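Local coordinates for protein tryptophan--tRNA ligase (Pyrococcus horikoshii, PDB 3JXE) that catalyses the ATP-dependent joining of tryptophan to its cognate tRNA, releasing AMP and diphosphate, as a class I aminoacyl-tRNA synthetase, at residues P147-F158 and F364-W375. Residues are numbered along the deposited sequence; the frame is centred on the assembly and turned at random.
Sequences PDKTFIFQNSEF and FKYTGKLAQEMW
At the edge of the Rossmann-fold sheet of this class I synthetase, strand 150-154, outermost in the sheet within this chain, is packed against by the end of helix 332-367 and by helix 369-375, with an aromatic cluster of Phe151, Phe158 and Trp375 at the heart of the contact. Phe151 has its CG anti to the backbone N (chi1 -180°), which carries the ring off the strand toward helix 369-375. There Met374 CB sits over one face, a CH-pi contact 4.1 Å from the ring centroid, and Ala371 CB meets CD2 of Phe151. Phe151 and the five-membered ring of Trp375 make an offset edge-to-face pair, planes 86° apart, while Phe158 packs edge-to-face onto the six-membered ring, centroids 5.1 Å apart. Trp375 NE1 donates to Lys365 O at 2.8 Å, tying the indole to the preceding helix. Were Trp375 an alanine, Lys365 O would probably lose its indole donor, and the edges of Phe151 and Phe158 the ring face they pack against. Along the strand, Ile152 N gives a nearly straight bond to Phe364 O (3.0 Å, 174°), using the edge that faces away from strand 108-112. Phe364 lays its ring edge against Thr150 CB, and its CZ reaches Pro147. Ile379 of the second subunit packs on Glu157, Tyr366 and Trp375. Lys365, its chain bent at chi2 and chi3, passes Ile152 O and ends in a salt bridge, NZ meeting Glu157 OE1 at 2.9 Å on the syn side, somewhat out of the carboxylate plane.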
loop_
_atom_site.group_PDB
_atom_site.type_symbol
_atom_site.label_atom_id
_atom_site.label_comp_id
_atom_site.label_asym_id
_atom_site.label_seq_id
_atom_site.Cartn_x
_atom_site.Cartn_y
_atom_site.Cartn_z
ATOM N N PRO B 147 -10.257 -23.139 14.015
ATOM C CA PRO B 147 -11.162 -22.341 13.179
ATOM C C PRO B 147 -11.576 -21.010 13.812
ATOM O O PRO B 147 -12.235 -20.197 13.159
ATOM C CB PRO B 147 -12.393 -23.249 13.017
ATOM C CG PRO B 147 -11.974 -24.602 13.508
ATOM C CD PRO B 147 -10.921 -24.352 14.527
ATOM N N ASP B 148 -11.187 -20.795 15.065
ATOM C CA ASP B 148 -11.561 -19.587 15.794
ATOM C C ASP B 148 -10.352 -18.777 16.261
ATOM O O ASP B 148 -10.493 -17.635 16.707
ATOM C CB ASP B 148 -12.460 -19.947 16.980
ATOM C CG ASP B 148 -13.824 -20.464 16.545
ATOM O OD1 ASP B 148 -14.377 -19.952 15.539
ATOM O OD2 ASP B 148 -14.345 -21.383 17.215
ATOM N N LYS B 149 -9.168 -19.371 16.151
ATOM C CA LYS B 149 -7.927 -18.690 16.504
ATOM C C LYS B 149 -6.963 -18.591 15.316
ATOM O O LYS B 149 -5.743 -18.566 15.495
ATOM C CB LYS B 149 -7.264 -19.367 17.709
ATOM C CG LYS B 149 -7.993 -19.114 19.026
ATOM C CD LYS B 149 -7.141 -19.471 20.240
ATOM C CE LYS B 149 -7.127 -20.971 20.505
ATOM N NZ LYS B 149 -6.593 -21.282 21.860
ATOM N N THR B 150 -7.522 -18.523 14.108
ATOM C CA THR B 150 -6.729 -18.391 12.886
ATOM C C THR B 150 -7.405 -17.450 11.889
ATOM O O THR B 150 -8.604 -17.558 11.631
ATOM C CB THR B 150 -6.446 -19.767 12.219
ATOM O OG1 THR B 150 -5.886 -20.669 13.184
ATOM C CG2 THR B 150 -5.469 -19.623 11.056
ATOM N N PHE B 151 -6.620 -16.524 11.343
ATOM C CA PHE B 151 -7.091 -15.598 10.322
ATOM C C PHE B 151 -6.223 -15.702 9.073
ATOM O O PHE B 151 -5.020 -15.430 9.110
ATOM C CB PHE B 151 -7.108 -14.164 10.867
ATOM C CG PHE B 151 -7.589 -13.126 9.880
ATOM C CD1 PHE B 151 -6.905 -11.924 9.735
ATOM C CD2 PHE B 151 -8.725 -13.343 9.106
ATOM C CE1 PHE B 151 -7.345 -10.954 8.836
ATOM C CE2 PHE B 151 -9.171 -12.381 8.201
ATOM C CZ PHE B 151 -8.480 -11.183 8.068
ATOM N N ILE B 152 -6.844 -16.119 7.975
ATOM C CA ILE B 152 -6.173 -16.202 6.684
ATOM C C ILE B 152 -6.699 -15.083 5.794
ATOM O O ILE B 152 -7.894 -15.017 5.503
ATOM C CB ILE B 152 -6.382 -17.580 6.006
ATOM C CG1 ILE B 152 -5.879 -18.707 6.918
ATOM C CG2 ILE B 152 -5.672 -17.622 4.655
ATOM C CD1 ILE B 152 -6.278 -20.107 6.473
ATOM N N PHE B 153 -5.798 -14.198 5.379
ATOM C CA PHE B 153 -6.173 -13.037 4.581
ATOM C C PHE B 153 -5.316 -12.877 3.331
ATOM O O PHE B 153 -4.217 -13.430 3.231
ATOM C CB PHE B 153 -6.132 -11.761 5.428
ATOM C CG PHE B 153 -4.753 -11.372 5.881
ATOM C CD1 PHE B 153 -4.030 -10.405 5.191
ATOM C CD2 PHE B 153 -4.180 -11.964 7.003
ATOM C CE1 PHE B 153 -2.758 -10.041 5.605
ATOM C CE2 PHE B 153 -2.906 -11.605 7.425
ATOM C CZ PHE B 153 -2.195 -10.639 6.727
ATOM N N GLN B 154 -5.837 -12.096 2.393
ATOM C CA GLN B 154 -5.179 -11.813 1.132
ATOM C C GLN B 154 -4.916 -10.312 1.088
ATOM O O GLN B 154 -5.836 -9.515 1.285
ATOM C CB GLN B 154 -6.120 -12.206 0.002
ATOM C CG GLN B 154 -5.526 -13.096 -1.057
ATOM C CD GLN B 154 -6.593 -13.646 -1.981
ATOM O OE1 GLN B 154 -7.431 -14.449 -1.570
ATOM N NE2 GLN B 154 -6.568 -13.216 -3.238
ATOM N N ASN B 155 -3.668 -9.924 0.837
ATOM C CA ASN B 155 -3.275 -8.508 0.871
ATOM C C ASN B 155 -4.120 -7.587 -0.008
ATOM O O ASN B 155 -4.329 -6.422 0.334
ATOM C CB ASN B 155 -1.796 -8.343 0.521
ATOM C CG ASN B 155 -0.869 -8.836 1.618
ATOM O OD1 ASN B 155 -1.229 -8.861 2.796
ATOM N ND2 ASN B 155 0.342 -9.224 1.231
ATOM N N SER B 156 -4.601 -8.114 -1.131
ATOM C CA SER B 156 -5.435 -7.354 -2.062
ATOM C C SER B 156 -6.876 -7.208 -1.569
ATOM O O SER B 156 -7.621 -6.346 -2.037
ATOM C CB SER B 156 -5.422 -8.015 -3.443
ATOM O OG SER B 156 -6.055 -9.283 -3.415
ATOM N N GLU B 157 -7.258 -8.054 -0.618
ATOM C CA GLU B 157 -8.632 -8.125 -0.140
ATOM C C GLU B 157 -8.762 -7.496 1.244
ATOM O O GLU B 157 -9.559 -6.579 1.443
ATOM C CB GLU B 157 -9.073 -9.584 -0.112
ATOM C CG GLU B 157 -10.547 -9.812 0.116
ATOM C CD GLU B 157 -10.836 -11.265 0.397
ATOM O OE1 GLU B 157 -10.112 -11.866 1.222
ATOM O OE2 GLU B 157 -11.779 -11.810 -0.213
ATOM N N PHE B 158 -7.983 -8.003 2.195
ATOM C CA PHE B 158 -7.868 -7.397 3.514
ATOM C C PHE B 158 -6.821 -6.291 3.421
ATOM O O PHE B 158 -5.720 -6.407 3.964
ATOM C CB PHE B 158 -7.486 -8.454 4.559
ATOM C CG PHE B 158 -7.422 -7.934 5.972
ATOM C CD1 PHE B 158 -6.199 -7.836 6.636
ATOM C CD2 PHE B 158 -8.582 -7.550 6.645
ATOM C CE1 PHE B 158 -6.131 -7.359 7.947
ATOM C CE2 PHE B 158 -8.526 -7.072 7.955
ATOM C CZ PHE B 158 -7.298 -6.979 8.608
ATOM N N PHE B 364 -12.339 -19.428 7.851
ATOM C CA PHE B 364 -10.958 -18.988 8.080
ATOM C C PHE B 364 -10.647 -17.592 7.533
ATOM O O PHE B 364 -9.685 -16.955 7.965
ATOM C CB PHE B 364 -9.966 -20.002 7.507
ATOM C CG PHE B 364 -9.780 -21.221 8.363
ATOM C CD1 PHE B 364 -8.919 -21.193 9.458
ATOM C CD2 PHE B 364 -10.452 -22.402 8.069
ATOM C CE1 PHE B 364 -8.740 -22.322 10.254
ATOM C CE2 PHE B 364 -10.281 -23.537 8.857
ATOM C CZ PHE B 364 -9.422 -23.497 9.952
ATOM N N LYS B 365 -11.460 -17.122 6.590
ATOM C CA LYS B 365 -11.236 -15.819 5.971
ATOM C C LYS B 365 -12.148 -14.711 6.492
ATOM O O LYS B 365 -11.756 -13.544 6.491
ATOM C CB LYS B 365 -11.359 -15.904 4.447
ATOM C CG LYS B 365 -10.276 -16.734 3.769
ATOM C CD LYS B 365 -9.661 -16.000 2.581
ATOM C CE LYS B 365 -10.663 -15.749 1.463
ATOM N NZ LYS B 365 -10.163 -14.694 0.534
ATOM N N TYR B 366 -13.358 -15.070 6.926
ATOM C CA TYR B 366 -14.371 -14.072 7.291
ATOM C C TYR B 366 -15.151 -14.376 8.572
ATOM O O TYR B 366 -15.164 -13.567 9.503
ATOM C CB TYR B 366 -15.377 -13.879 6.147
ATOM C CG TYR B 366 -14.778 -13.828 4.762
ATOM C CD1 TYR B 366 -14.941 -14.895 3.874
ATOM C CD2 TYR B 366 -14.056 -12.715 4.333
ATOM C CE1 TYR B 366 -14.398 -14.850 2.593
ATOM C CE2 TYR B 366 -13.506 -12.664 3.061
ATOM C CZ TYR B 366 -13.683 -13.729 2.195
ATOM O OH TYR B 366 -13.142 -13.668 0.935
ATOM N N THR B 367 -15.800 -15.538 8.605
ATOM C CA THR B 367 -16.821 -15.854 9.609
ATOM C C THR B 367 -16.259 -16.224 10.984
ATOM O O THR B 367 -16.891 -15.948 12.006
ATOM C CB THR B 367 -17.759 -16.977 9.102
ATOM O OG1 THR B 367 -18.190 -16.671 7.770
ATOM C CG2 THR B 367 -18.988 -17.127 10.002
ATOM N N GLY B 368 -15.076 -16.836 11.000
ATOM C CA GLY B 368 -14.441 -17.305 12.234
ATOM C C GLY B 368 -14.284 -16.250 13.311
ATOM O O GLY B 368 -14.333 -15.052 13.033
ATOM N N LYS B 369 -14.087 -16.710 14.544
ATOM C CA LYS B 369 -13.989 -15.839 15.717
ATOM C C LYS B 369 -12.926 -14.750 15.540
ATOM O O LYS B 369 -13.203 -13.569 15.764
ATOM C CB LYS B 369 -13.712 -16.676 16.971
ATOM C CG LYS B 369 -14.207 -16.078 18.281
ATOM C CD LYS B 369 -13.090 -15.344 19.025
ATOM C CE LYS B 369 -13.465 -15.093 20.481
ATOM N NZ LYS B 369 -14.700 -14.265 20.623
ATOM N N LEU B 370 -11.725 -15.152 15.126
ATOM C CA LEU B 370 -10.632 -14.214 14.879
ATOM C C LEU B 370 -10.890 -13.412 13.605
ATOM O O LEU B 370 -10.748 -12.190 13.594
ATOM C CB LEU B 370 -9.295 -14.956 14.769
ATOM C CG LEU B 370 -8.019 -14.347 15.372
ATOM C CD1 LEU B 370 -6.802 -15.117 14.886
ATOM C CD2 LEU B 370 -7.851 -12.869 15.066
ATOM N N ALA B 371 -11.274 -14.113 12.540
ATOM C CA ALA B 371 -11.542 -13.494 11.242
ATOM C C ALA B 371 -12.586 -12.380 11.323
ATOM O O ALA B 371 -12.437 -11.338 10.680
ATOM C CB ALA B 371 -11.957 -14.552 10.226
ATOM N N GLN B 372 -13.632 -12.608 12.117
ATOM C CA GLN B 372 -14.702 -11.629 12.315
ATOM C C GLN B 372 -14.200 -10.411 13.087
ATOM O O GLN B 372 -14.569 -9.281 12.769
ATOM C CB GLN B 372 -15.894 -12.264 13.040
ATOM C CG GLN B 372 -17.195 -11.460 12.957
ATOM C CD GLN B 372 -17.850 -11.529 11.586
ATOM O OE1 GLN B 372 -17.944 -12.596 10.981
ATOM N NE2 GLN B 372 -18.316 -10.385 11.096
ATOM N N GLU B 373 -13.363 -10.653 14.095
ATOM C CA GLU B 373 -12.758 -9.584 14.886
ATOM C C GLU B 373 -11.960 -8.632 14.007
ATOM O O GLU B 373 -12.112 -7.414 14.100
ATOM C CB GLU B 373 -11.841 -10.160 15.968
ATOM C CG GLU B 373 -12.555 -10.682 17.204
ATOM C CD GLU B 373 -11.590 -11.249 18.238
ATOM O OE1 GLU B 373 -10.467 -10.713 18.376
ATOM O OE2 GLU B 373 -11.960 -12.230 18.919
ATOM N N MET B 374 -11.120 -9.206 13.147
ATOM C CA MET B 374 -10.231 -8.436 12.281
ATOM C C MET B 374 -10.984 -7.698 11.182
ATOM O O MET B 374 -10.631 -6.572 10.838
ATOM C CB MET B 374 -9.141 -9.334 11.687
ATOM C CG MET B 374 -8.197 -9.911 12.734
ATOM S SD MET B 374 -7.299 -8.618 13.613
ATOM C CE MET B 374 -7.300 -9.250 15.286
ATOM N N TRP B 375 -12.026 -8.325 10.643
ATOM C CA TRP B 375 -12.838 -7.694 9.604
ATOM C C TRP B 375 -13.708 -6.554 10.127
ATOM O O TRP B 375 -14.176 -5.716 9.350
ATOM C CB TRP B 375 -13.666 -8.724 8.832
ATOM C CG TRP B 375 -12.914 -9.311 7.680
ATOM C CD1 TRP B 375 -12.458 -10.589 7.566
ATOM C CD2 TRP B 375 -12.507 -8.630 6.485
ATOM N NE1 TRP B 375 -11.802 -10.754 6.370
ATOM C CE2 TRP B 375 -11.816 -9.567 5.687
ATOM C CE3 TRP B 375 -12.662 -7.321 6.010
ATOM C CZ2 TRP B 375 -11.279 -9.238 4.440
ATOM C CZ3 TRP B 375 -12.129 -6.996 4.767
ATOM C CH2 TRP B 375 -11.446 -7.952 3.998
#